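Local atomic coordinates of bacteriocin (Pseudomonas syringae pv. tomato, PDB entry 4FZL), a protein that is a calcium-binding antimicrobial protein that degrades lipid II, the peptidoglycan precursor, probably as a colicin M-like phosphatase. Residues 8-13 with 65-70; 16-21 with 93-98; 42-47 with 77-82; 49-54 with 86-91. All blocks are in the same frame, centred on the assembly; numbering follows the deposited sequence. Where two conformers were deposited one is given.

Contact 1 (8-13 with 65-70); sequences TVLLLQ and EIATDI
Within segments 8-13 and 65-70, L10 and A67 come closest, their CA atoms 6.0 Å apart. The two segments run almost antiparallel, at 162° between their directions, and their axes approach to 8.9 Å, which the small methyl of A67 allows. A directional tie comes from a turn earlier in helix 59-70, where Y63 OH is hydrogen-bonded to L10 O. The A67 methyl points toward the other helix and is met by two successive leucines. L10 brings its CB to 3.8 Å from A67 CB, and L11 comes from a quite different direction, laying its CD2 branch 3.8 Å from the same A67 CB.

One residue on, T68 touches L11 more loosely. The two methyls of L11 lie at the hydroxyl, L11 CD1 being 4.1 Å from T68 OG1. The hydroxyl is bonded to N64 O of its own helix, so it can sit against these carbons with its polar need met; its place beside the backbone N (chi1 -58°) is what points it back along the helix.

At I70 the contact is aliphatic again. The tip of the isoleucine meets one leucine branch, I70 CD1 to L10 CD1 at 3.7 Å, and the two side chains cross at about a right angle. I70 also touches T45 of helix 37-54, which joins this pair to a third helix.

The contact is thus mostly apolar, with the A67 methyl at its middle, I70 to one end and the T68 hydroxyl beside L11. Van der Waals packing sets the helix spacing here, while the hydrogen bonds of T68 OG1 and L10 O go to residues outside the two segments.

Contact 2 (16-21 with 93-98); sequences LYCSPN and GLMTPF
Where the chain leaves helix 14-17, C18 forms the centre of an inverse gamma turn and brings its CA to 7.5 Å from the CA of L94, which stands in the type I beta turn G93 to T96 that leads into helix 96-106. Two turns therefore face each other, and side chains of the second bridge the gap. M95 spans it with a long straight chain, extended beyond CG (chi2 172°, chi3 -176°), which carries the terminal methyl across to the end of the helix. There M95 CE lies 3.5 Å from Y17 O and 3.7 Å from C18 SG. F46 of helix 37-54 touches M95 as well and meets the Y17 ring edge to face, so the methionine tip borders an aromatic cluster.

L94 works on the next peptide. Its CD2 branch is 3.5 Å from S19 N, while L94 CD1 stands 3.7 Å from S19 O, so the forked leucine end rests against the backbone of S19. S19 CB points away from the 93-98 segment, and its hydroxyl braces its own loop: S19 OG accepts from N21 N at 2.9 Å as a capping bond and donates to L16 O at 2.7 Å, approaching from 37° above that carbonyl's plane.

Contact 3 (42-47 with 77-82); sequences ALKTFA and NENIIK
K44 and I81 pin a loop onto helix 37-54, the loop being the irregular run 77-82 that opens with an Asx turn at N77. The tight part is the lysine. K44 points toward the loop, and its chain bends at chi3 (-81°) so that the ammonium group ends between two backbone carbonyls. K44 NZ donates to E78 O at 2.6 Å, tilted from that carbonyl's plane, and to I81 O at 2.9 Å, lying nearly along the C=O axis. Two bonds thus grip one ammonium group, and the loop is folded around it; F106 of helix 96-106 adds a cation-pi contact.

I81 lays its two branches on the helix. CG2 rests on the lysine stem, 3.9 Å from K44 CB, while I81 CD1 ends 3.9 Å from T45 OG1, a hydroxyl already bonded to V41 O within the helix. The T45 and I81 side chains cross at about a right angle.

The far edge of the loop is slacker and more exposed. N79 ND2 lies 3.8 Å from K44 NZ, two donors that make no bond. The E78 carboxylate stays apart, with E78 OE2 5.5 Å from K44 NZ, where the opposite charges may still attract weakly; E78 OE2 has a long, weak ion pair with K40 NZ. Within the loop, N79 N also donates to N77 OD1 at 2.8 Å.

Contact 4 (49-54 with 86-91); sequences ADQREA and GNHVLS
The C-terminal part of helix 37-54 docks an extended loop, 86-91, through amide and carboxylate groups that take up two backbone N-H groups, those of V89 and S91. Q51 serves the upstream half. Bent at chi2 (75°), its chain turns the carboxamide to the loop, where V89 N donates to Q51 OE1 at 2.9 Å in a fairly straight bond. The other end of the same amide, Q51 NE2, is 3.4 Å from N87 O, a weak bond; Q51 NE2 is hydrogen-bonded also to E55 OE2. Both ends of the amide thus lie along the loop, which helps to fix its rotation.

A54 packs on V89: its methyl meets one valine branch, A54 CB to V89 CG1 at 3.8 Å, and rests against S91 CB as well.

The loop precedes helix 96-106, and its L90 lies near the calcium site. The side chain of L90 comes within about 6 Å of that of L165, one of the residues binding the metal, though it is still about 11 Å from the calcium ion itself.

D50 holds the downstream half. S91 N donates to D50 OD2 at 3.2 Å, on the syn side but 34° out of the carboxylate plane; H99 ND1 and T96 OG1 also bond to this carboxylate. S91 OG stands between two acids, 2.7 Å from D50 OD1 and 3.1 Å from E53 OE2, and takes a hydrogen bond from G93 N.

In the fold
All four contacts lie in the helical N-terminal half of the chain; the long strands of the mixed sheet come later in the sequence. Helix 37-54 ties them together: contacts 3 and 4 use successive turns of it, with centres 14 Å apart, and both are nested inside the long loop closed by contact 2. Contact 1 crosses them along the chain and touches both, its I70 against I80, its I66 against A49. Contact 2 meets contact 3 through F46, and contact 4 through T96 and D50. From contact 1, 23 Å from the chain's centre, to contact 4, at 10 Å, the packing runs inward from the N-terminal helices toward the calcium site.

Contact 1 (8-13 with 65-70)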
loop_
_atom_site.group_PDB
_atom_site.type_symbol
_atom_site.label_atom_id
_atom_site.label_comp_id
_atom_site.label_asym_id
_atom_site.label_seq_id
_atom_site.Cartn_x
_atom_site.Cartn_y
_atom_site.Cartn_z
ATOM N N THR A 8 24.210 -2.972 12.446
ATOM C CA THR A 8 25.280 -2.693 11.528
ATOM C C THR A 8 24.966 -3.031 10.067
ATOM O O THR A 8 25.160 -2.191 9.152
ATOM C CB THR A 8 26.576 -3.353 12.012
ATOM O OG1 THR A 8 26.903 -2.839 13.303
ATOM C CG2 THR A 8 27.756 -3.077 11.042
ATOM N N VAL A 9 24.417 -4.215 9.868
ATOM C CA VAL A 9 24.007 -4.688 8.557
ATOM C C VAL A 9 22.838 -3.828 8.034
ATOM O O VAL A 9 22.850 -3.371 6.884
ATOM C CB VAL A 9 23.650 -6.180 8.584
ATOM C CG1 VAL A 9 22.750 -6.646 7.349
ATOM C CG2 VAL A 9 24.966 -6.981 8.757
ATOM N N LEU A 10 21.881 -3.518 8.890
ATOM C CA LEU A 10 20.802 -2.643 8.413
ATOM C C LEU A 10 21.386 -1.333 7.837
ATOM O O LEU A 10 20.915 -0.884 6.796
ATOM C CB LEU A 10 19.746 -2.332 9.481
ATOM C CG LEU A 10 18.907 -3.453 10.004
ATOM C CD1 LEU A 10 18.026 -3.061 11.260
ATOM C CD2 LEU A 10 17.939 -3.980 8.871
ATOM N N LEU A 11 22.256 -0.672 8.593
ATOM C CA LEU A 11 22.778 0.613 8.147
ATOM C C LEU A 11 23.581 0.439 6.885
ATOM O O LEU A 11 23.397 1.217 5.997
ATOM C CB LEU A 11 23.626 1.286 9.214
ATOM C CG LEU A 11 22.725 1.802 10.360
ATOM C CD1 LEU A 11 23.592 2.367 11.506
ATOM C CD2 LEU A 11 21.862 2.971 9.825
ATOM N N LEU A 12 24.403 -0.611 6.796
ATOM C CA LEU A 12 25.153 -0.915 5.554
ATOM C C LEU A 12 24.240 -1.128 4.325
ATOM O O LEU A 12 24.606 -0.709 3.204
ATOM C CB LEU A 12 26.037 -2.161 5.699
ATOM C CG LEU A 12 27.370 -1.959 6.422
ATOM C CD1 LEU A 12 28.050 -3.298 6.718
ATOM C CD2 LEU A 12 28.355 -1.082 5.667
ATOM N N GLN A 13 23.065 -1.728 4.552
ATOM C CA GLN A 13 22.141 -2.048 3.481
ATOM C C GLN A 13 21.158 -0.894 3.175
ATOM O O GLN A 13 20.319 -1.006 2.294
ATOM C CB GLN A 13 21.337 -3.208 3.891
ATOM C CG GLN A 13 22.038 -4.534 4.164
ATOM C CD GLN A 13 22.027 -5.453 2.979
ATOM O OE1 GLN A 13 21.273 -6.475 2.954
ATOM N NE2 GLN A 13 22.766 -5.071 1.958
ATOM N N GLU A 65 17.111 6.006 11.290
ATOM C CA GLU A 65 16.836 6.208 12.706
ATOM C C GLU A 65 16.330 4.973 13.420
ATOM O O GLU A 65 16.699 4.766 14.596
ATOM C CB GLU A 65 15.897 7.383 12.934
ATOM C CG GLU A 65 16.613 8.696 12.604
ATOM C CD GLU A 65 17.806 8.983 13.589
ATOM O OE1 GLU A 65 17.628 8.937 14.823
ATOM O OE2 GLU A 65 18.929 9.263 13.144
ATOM N N ILE A 66 15.479 4.173 12.761
ATOM C CA ILE A 66 15.026 2.912 13.349
ATOM C C ILE A 66 16.225 1.943 13.484
ATOM O O ILE A 66 16.425 1.294 14.525
ATOM C CB ILE A 66 13.984 2.319 12.413
ATOM C CG1 ILE A 66 12.715 3.147 12.470
ATOM C CG2 ILE A 66 13.637 0.924 12.865
ATOM C CD1 ILE A 66 11.840 2.995 11.231
ATOM N N ALA A 67 17.068 1.875 12.460
ATOM C CA ALA A 67 18.238 0.960 12.536
ATOM C C ALA A 67 19.150 1.404 13.662
ATOM O O ALA A 67 19.696 0.574 14.389
ATOM C CB ALA A 67 18.991 0.927 11.225
ATOM N N THR A 68 19.332 2.708 13.784
ATOM C CA THR A 68 20.164 3.256 14.829
ATOM C C THR A 68 19.607 2.919 16.223
ATOM O O THR A 68 20.351 2.549 17.177
ATOM C CB THR A 68 20.430 4.769 14.620
ATOM O OG1 THR A 68 21.034 4.962 13.353
ATOM C CG2 THR A 68 21.278 5.347 15.763
ATOM N N ASP A 69 18.298 3.003 16.352
ATOM C CA ASP A 69 17.680 2.659 17.626
ATOM C C ASP A 69 17.802 1.186 17.970
ATOM O O ASP A 69 18.082 0.804 19.138
ATOM C CB ASP A 69 16.257 3.181 17.674
ATOM C CG ASP A 69 15.751 3.273 19.112
ATOM O OD1 ASP A 69 16.406 3.967 19.945
ATOM O OD2 ASP A 69 14.730 2.632 19.402
ATOM N N ILE A 70 17.633 0.331 16.952
ATOM C CA ILE A 70 17.846 -1.122 17.153
ATOM C C ILE A 70 19.301 -1.324 17.667
ATOM O O ILE A 70 19.568 -2.170 18.519
ATOM C CB ILE A 70 17.571 -1.910 15.854
ATOM C CG1 ILE A 70 16.054 -1.911 15.509
ATOM C CG2 ILE A 70 18.010 -3.398 15.979
ATOM C CD1 ILE A 70 15.742 -2.432 14.105
#

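Contact 2 (16-21 with 93-98)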
loop_
_atom_site.group_PDB
_atom_site.type_symbol
_atom_site.label_atom_id
_atom_site.label_comp_id
_atom_site.label_asym_id
_atom_site.label_seq_id
_atom_site.Cartn_x
_atom_site.Cartn_y
_atom_site.Cartn_z
ATOM N N LEU A 16 20.825 0.319 -0.567
ATOM C CA LEU A 16 20.117 -0.649 -1.406
ATOM C C LEU A 16 18.642 -0.762 -1.037
ATOM O O LEU A 16 17.802 -0.807 -1.949
ATOM C CB LEU A 16 20.774 -2.038 -1.251
ATOM C CG LEU A 16 22.131 -2.222 -1.964
ATOM C CD1 LEU A 16 22.781 -3.543 -1.569
ATOM C CD2 LEU A 16 22.009 -2.059 -3.525
ATOM N N TYR A 17 18.248 -0.880 0.262
ATOM C CA TYR A 17 16.859 -1.094 0.584
ATOM C C TYR A 17 16.047 0.159 0.344
ATOM O O TYR A 17 14.925 0.068 -0.048
ATOM C CB TYR A 17 16.743 -1.485 2.051
ATOM C CG TYR A 17 17.164 -2.866 2.414
ATOM C CD1 TYR A 17 16.875 -3.923 1.567
ATOM C CD2 TYR A 17 17.700 -3.163 3.645
ATOM C CE1 TYR A 17 17.107 -5.234 1.926
ATOM C CE2 TYR A 17 17.913 -4.495 4.008
ATOM C CZ TYR A 17 17.591 -5.518 3.149
ATOM O OH TYR A 17 17.802 -6.843 3.511
ATOM N N CYS A 18 16.592 1.340 0.561
ATOM C CA CYS A 18 15.865 2.598 0.324
ATOM C C CYS A 18 16.142 3.074 -1.115
ATOM O O CYS A 18 16.699 4.155 -1.372
ATOM C CB CYS A 18 16.258 3.697 1.334
ATOM S SG CYS A 18 15.701 3.208 2.996
ATOM N N SER A 19 15.890 2.189 -2.053
ATOM C CA SER A 19 16.095 2.428 -3.454
ATOM C C SER A 19 15.200 1.449 -4.253
ATOM O O SER A 19 14.567 0.576 -3.682
ATOM C CB SER A 19 17.568 2.236 -3.837
ATOM O OG SER A 19 17.848 0.854 -4.024
ATOM N N PRO A 20 15.211 1.562 -5.592
ATOM C CA PRO A 20 14.542 0.561 -6.460
ATOM C C PRO A 20 15.137 -0.831 -6.341
ATOM O O PRO A 20 14.533 -1.777 -6.810
ATOM C CB PRO A 20 14.833 1.097 -7.850
ATOM C CG PRO A 20 14.817 2.585 -7.625
ATOM C CD PRO A 20 15.659 2.709 -6.399
ATOM N N ASN A 21 16.305 -0.958 -5.717
ATOM C CA ASN A 21 16.940 -2.279 -5.494
ATOM C C ASN A 21 16.440 -3.002 -4.269
ATOM O O ASN A 21 16.957 -4.084 -3.955
ATOM C CB ASN A 21 18.450 -2.029 -5.341
ATOM C CG ASN A 21 19.078 -1.434 -6.595
ATOM O OD1 ASN A 21 19.786 -0.416 -6.543
ATOM N ND2 ASN A 21 18.806 -2.070 -7.739
ATOM N N GLY A 93 4.432 4.807 -0.228
ATOM C CA GLY A 93 5.776 4.881 -0.660
ATOM C C GLY A 93 6.436 3.539 -1.008
ATOM O O GLY A 93 5.795 2.526 -1.048
ATOM N N LEU A 94 7.769 3.594 -1.221
ATOM C CA LEU A 94 8.597 2.477 -1.659
ATOM C C LEU A 94 8.326 1.187 -0.842
ATOM O O LEU A 94 8.196 0.044 -1.397
ATOM C CB LEU A 94 10.056 2.842 -1.411
ATOM C CG LEU A 94 11.153 1.883 -1.812
ATOM C CD1 LEU A 94 10.948 1.446 -3.266
ATOM C CD2 LEU A 94 12.479 2.599 -1.587
ATOM N N MET A 95 8.209 1.368 0.488
ATOM C CA MET A 95 8.134 0.219 1.386
ATOM C C MET A 95 6.732 -0.204 1.721
ATOM O O MET A 95 6.515 -1.127 2.548
ATOM C CB MET A 95 8.984 0.423 2.637
ATOM C CG MET A 95 10.506 0.250 2.275
ATOM S SD MET A 95 11.545 0.712 3.642
ATOM C CE MET A 95 13.172 0.548 2.950
ATOM N N THR A 96 5.748 0.417 1.127
ATOM C CA THR A 96 4.349 0.079 1.415
ATOM C C THR A 96 4.012 -1.417 1.178
ATOM O O THR A 96 3.409 -2.063 2.049
ATOM C CB THR A 96 3.396 1.027 0.706
ATOM O OG1 THR A 96 3.314 2.222 1.453
ATOM C CG2 THR A 96 1.935 0.426 0.615
ATOM N N PRO A 97 4.438 -2.003 0.036
ATOM C CA PRO A 97 4.042 -3.433 -0.115
ATOM C C PRO A 97 4.727 -4.307 0.958
ATOM O O PRO A 97 4.220 -5.337 1.335
ATOM C CB PRO A 97 4.513 -3.820 -1.518
ATOM C CG PRO A 97 5.076 -2.595 -2.100
ATOM C CD PRO A 97 4.930 -1.414 -1.208
ATOM N N PHE A 98 5.933 -3.906 1.398
ATOM C CA PHE A 98 6.601 -4.646 2.468
ATOM C C PHE A 98 5.885 -4.484 3.790
ATOM O O PHE A 98 5.855 -5.374 4.647
ATOM C CB PHE A 98 8.044 -4.212 2.613
ATOM C CG PHE A 98 8.893 -4.601 1.436
ATOM C CD1 PHE A 98 9.400 -5.871 1.309
ATOM C CD2 PHE A 98 9.148 -3.680 0.431
ATOM C CE1 PHE A 98 10.207 -6.208 0.188
ATOM C CE2 PHE A 98 9.932 -4.014 -0.686
ATOM C CZ PHE A 98 10.432 -5.300 -0.811
#

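Contact 3 (42-47 with 77-82)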
loop_
_atom_site.group_PDB
_atom_site.type_symbol
_atom_site.label_atom_id
_atom_site.label_comp_id
_atom_site.label_asym_id
_atom_site.label_seq_id
_atom_site.Cartn_x
_atom_site.Cartn_y
_atom_site.Cartn_z
ATOM N N ALA A 42 14.882 -6.819 9.147
ATOM C CA ALA A 42 14.748 -5.941 7.985
ATOM C C ALA A 42 13.272 -5.682 7.654
ATOM O O ALA A 42 12.842 -4.543 7.509
ATOM C CB ALA A 42 15.569 -6.436 6.759
ATOM N N LEU A 43 12.461 -6.751 7.588
ATOM C CA LEU A 43 11.089 -6.603 7.165
ATOM C C LEU A 43 10.310 -5.720 8.157
ATOM O O LEU A 43 9.538 -4.833 7.775
ATOM C CB LEU A 43 10.455 -7.990 7.023
ATOM C CG LEU A 43 9.011 -7.962 6.534
ATOM C CD1 LEU A 43 8.819 -7.241 5.203
ATOM C CD2 LEU A 43 8.495 -9.399 6.389
ATOM N N LYS A 44 10.519 -5.966 9.463
ATOM C CA LYS A 44 9.923 -5.123 10.454
ATOM C C LYS A 44 10.373 -3.651 10.446
ATOM O O LYS A 44 9.595 -2.742 10.720
ATOM C CB LYS A 44 10.026 -5.780 11.850
ATOM C CG LYS A 44 9.149 -6.997 12.083
ATOM C CD LYS A 44 9.098 -7.561 13.508
ATOM C CE LYS A 44 10.269 -8.406 13.782
ATOM N NZ LYS A 44 10.149 -8.935 15.199
ATOM N N THR A 45 11.638 -3.449 10.087
ATOM C CA THR A 45 12.165 -2.104 9.947
ATOM C C THR A 45 11.476 -1.424 8.748
ATOM O O THR A 45 11.175 -0.221 8.824
ATOM C CB THR A 45 13.702 -2.115 9.806
ATOM O OG1 THR A 45 14.252 -2.737 10.967
ATOM C CG2 THR A 45 14.331 -0.670 9.525
ATOM N N PHE A 46 11.323 -2.175 7.620
ATOM C CA PHE A 46 10.621 -1.585 6.484
ATOM C C PHE A 46 9.215 -1.121 6.921
ATOM O O PHE A 46 8.739 -0.055 6.474
ATOM C CB PHE A 46 10.467 -2.545 5.307
ATOM C CG PHE A 46 11.726 -3.120 4.733
ATOM C CD1 PHE A 46 12.978 -2.519 4.871
ATOM C CD2 PHE A 46 11.658 -4.305 4.056
ATOM C CE1 PHE A 46 14.088 -3.120 4.383
ATOM C CE2 PHE A 46 12.785 -4.887 3.480
ATOM C CZ PHE A 46 14.014 -4.277 3.671
ATOM N N ALA A 47 8.519 -1.994 7.673
ATOM C CA ALA A 47 7.193 -1.583 8.052
ATOM C C ALA A 47 7.186 -0.357 8.953
ATOM O O ALA A 47 6.323 0.510 8.840
ATOM C CB ALA A 47 6.585 -2.734 8.784
ATOM N N ASN A 77 18.407 -10.858 18.699
ATOM C CA ASN A 77 17.274 -11.715 18.363
ATOM C C ASN A 77 16.216 -11.015 17.525
ATOM O O ASN A 77 16.237 -9.805 17.351
ATOM C CB ASN A 77 16.594 -12.305 19.618
ATOM C CG ASN A 77 15.989 -11.212 20.488
ATOM O OD1 ASN A 77 14.907 -10.711 20.218
ATOM N ND2 ASN A 77 16.684 -10.868 21.585
ATOM N N GLU A 78 15.254 -11.769 17.017
ATOM C CA GLU A 78 14.245 -11.193 16.087
ATOM C C GLU A 78 13.271 -10.176 16.688
ATOM O O GLU A 78 12.616 -9.441 15.943
ATOM C CB GLU A 78 13.440 -12.279 15.346
ATOM C CG GLU A 78 12.615 -13.097 16.304
ATOM C CD GLU A 78 12.107 -14.412 15.674
ATOM O OE1 GLU A 78 12.706 -15.503 15.872
ATOM O OE2 GLU A 78 11.134 -14.323 14.933
ATOM N N ASN A 79 13.207 -10.119 18.028
ATOM C CA ASN A 79 12.370 -9.189 18.768
ATOM C C ASN A 79 13.053 -7.896 19.196
ATOM O O ASN A 79 12.457 -7.125 19.930
ATOM C CB ASN A 79 11.734 -9.911 19.974
ATOM C CG ASN A 79 10.894 -11.030 19.537
ATOM O OD1 ASN A 79 10.957 -12.144 20.060
ATOM N ND2 ASN A 79 10.143 -10.777 18.509
ATOM N N ILE A 80 14.228 -7.610 18.640
ATOM C CA ILE A 80 14.857 -6.332 18.925
ATOM C C ILE A 80 14.163 -5.151 18.267
ATOM O O ILE A 80 14.450 -4.012 18.584
ATOM C CB ILE A 80 16.365 -6.300 18.580
ATOM C CG1 ILE A 80 16.636 -6.607 17.088
ATOM C CG2 ILE A 80 17.115 -7.279 19.495
ATOM C CD1 ILE A 80 18.096 -6.756 16.723
ATOM N N ILE A 81 13.244 -5.458 17.368
ATOM C CA ILE A 81 12.265 -4.525 16.915
ATOM C C ILE A 81 10.958 -5.311 16.964
ATOM O O ILE A 81 10.875 -6.470 16.484
ATOM C CB ILE A 81 12.523 -3.962 15.539
ATOM C CG1 ILE A 81 11.364 -3.064 15.057
ATOM C CG2 ILE A 81 12.789 -5.117 14.515
ATOM C CD1 ILE A 81 11.713 -2.248 13.850
ATOM N N LYS A 82 9.933 -4.704 17.577
ATOM C CA LYS A 82 8.574 -5.287 17.696
ATOM C C LYS A 82 7.623 -4.635 16.726
ATOM O O LYS A 82 7.681 -3.475 16.520
ATOM C CB LYS A 82 8.090 -5.208 19.134
ATOM C CG LYS A 82 8.868 -6.195 20.023
ATOM C CD LYS A 82 8.561 -6.047 21.499
ATOM C CE LYS A 82 9.299 -7.124 22.292
ATOM N NZ LYS A 82 9.599 -6.721 23.700
#

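Contact 4 (49-54 with 86-91)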
loop_
_atom_site.group_PDB
_atom_site.type_symbol
_atom_site.label_atom_id
_atom_site.label_comp_id
_atom_site.label_asym_id
_atom_site.label_seq_id
_atom_site.Cartn_x
_atom_site.Cartn_y
_atom_site.Cartn_z
ATOM N N ALA A 49 9.512 1.986 8.986
ATOM C CA ALA A 49 9.943 3.140 8.243
ATOM C C ALA A 49 8.756 3.656 7.380
ATOM O O ALA A 49 8.524 4.849 7.233
ATOM C CB ALA A 49 11.151 2.756 7.374
ATOM N N ASP A 50 8.013 2.725 6.783
ATOM C CA ASP A 50 6.834 3.112 6.032
ATOM C C ASP A 50 5.823 3.827 6.913
ATOM O O ASP A 50 5.210 4.793 6.488
ATOM C CB ASP A 50 6.138 1.885 5.443
ATOM C CG ASP A 50 4.982 2.217 4.547
ATOM O OD1 ASP A 50 5.219 2.667 3.399
ATOM O OD2 ASP A 50 3.854 2.023 4.933
ATOM N N GLN A 51 5.578 3.294 8.103
ATOM C CA GLN A 51 4.713 3.963 9.041
ATOM C C GLN A 51 5.156 5.437 9.305
ATOM O O GLN A 51 4.350 6.365 9.345
ATOM C CB GLN A 51 4.623 3.116 10.337
ATOM C CG GLN A 51 3.729 3.612 11.462
ATOM C CD GLN A 51 2.297 3.428 11.202
ATOM O OE1 GLN A 51 1.929 2.450 10.605
ATOM N NE2 GLN A 51 1.470 4.347 11.658
ATOM N N ARG A 52 6.451 5.613 9.548
ATOM C CA ARG A 52 6.945 6.927 9.741
ATOM C C ARG A 52 6.821 7.841 8.477
ATOM O O ARG A 52 6.526 9.036 8.632
ATOM C CB ARG A 52 8.410 6.982 10.219
ATOM C CG ARG A 52 8.626 6.381 11.600
ATOM C CD ARG A 52 10.017 6.741 12.056
ATOM N NE ARG A 52 10.367 6.124 13.330
ATOM C CZ ARG A 52 11.429 6.476 14.062
ATOM N NH1 ARG A 52 12.259 7.431 13.641
ATOM N NH2 ARG A 52 11.683 5.854 15.197
ATOM N N GLU A 53 7.052 7.284 7.285
ATOM C CA GLU A 53 6.795 8.039 6.064
ATOM C C GLU A 53 5.281 8.441 5.980
ATOM O O GLU A 53 4.992 9.583 5.565
ATOM C CB GLU A 53 7.229 7.274 4.823
ATOM C CG GLU A 53 7.203 8.085 3.563
ATOM C CD GLU A 53 7.722 7.332 2.323
ATOM O OE1 GLU A 53 8.292 7.981 1.418
ATOM O OE2 GLU A 53 7.581 6.111 2.287
ATOM N N ALA A 54 4.386 7.571 6.433
ATOM C CA ALA A 54 2.978 7.925 6.413
ATOM C C ALA A 54 2.670 9.101 7.334
ATOM O O ALA A 54 1.678 9.805 7.141
ATOM C CB ALA A 54 2.094 6.765 6.822
ATOM N N GLY A 86 -0.810 -0.943 17.558
ATOM C CA GLY A 86 -1.916 -0.020 17.232
ATOM C C GLY A 86 -2.323 0.216 15.784
ATOM O O GLY A 86 -2.597 -0.714 15.023
ATOM N N ASN A 87 -2.481 1.485 15.428
ATOM C CA ASN A 87 -3.099 1.812 14.177
ATOM C C ASN A 87 -2.036 1.888 13.046
ATOM O O ASN A 87 -1.364 2.882 12.877
ATOM C CB ASN A 87 -3.868 3.149 14.292
ATOM C CG ASN A 87 -5.214 3.031 15.039
ATOM O OD1 ASN A 87 -5.478 2.069 15.789
ATOM N ND2 ASN A 87 -6.074 4.035 14.845
ATOM N N HIS A 88 -1.903 0.833 12.244
ATOM C CA HIS A 88 -0.950 0.873 11.130
ATOM C C HIS A 88 -1.516 1.618 9.971
ATOM O O HIS A 88 -2.686 1.479 9.631
ATOM C CB HIS A 88 -0.572 -0.550 10.670
ATOM C CG HIS A 88 0.441 -1.188 11.564
ATOM N ND1 HIS A 88 1.775 -1.192 11.290
ATOM C CD2 HIS A 88 0.278 -1.810 12.806
ATOM C CE1 HIS A 88 2.425 -1.797 12.299
ATOM N NE2 HIS A 88 1.517 -2.141 13.249
ATOM N N VAL A 89 -0.658 2.345 9.300
ATOM C CA VAL A 89 -1.012 3.177 8.194
ATOM C C VAL A 89 0.055 2.964 7.124
ATOM O O VAL A 89 1.254 3.139 7.354
ATOM C CB VAL A 89 -1.025 4.674 8.587
ATOM C CG1 VAL A 89 -1.450 5.527 7.375
ATOM C CG2 VAL A 89 -1.985 4.901 9.784
ATOM N N LEU A 90 -0.409 2.760 5.920
ATOM C CA LEU A 90 0.407 2.642 4.729
ATOM C C LEU A 90 0.664 4.015 4.055
ATOM O O LEU A 90 -0.213 4.786 3.793
ATOM C CB LEU A 90 -0.190 1.718 3.693
ATOM C CG LEU A 90 -0.489 0.275 4.127
ATOM C CD1 LEU A 90 -1.280 -0.638 3.159
ATOM C CD2 LEU A 90 0.818 -0.418 4.527
ATOM N N SER A 91 1.927 4.288 3.801
ATOM C CA SER A 91 2.255 5.513 3.214
ATOM C C SER A 91 2.038 5.733 1.721
ATOM O O SER A 91 2.001 6.890 1.278
ATOM C CB SER A 91 3.739 5.777 3.534
ATOM O OG SER A 91 4.639 5.223 2.588
#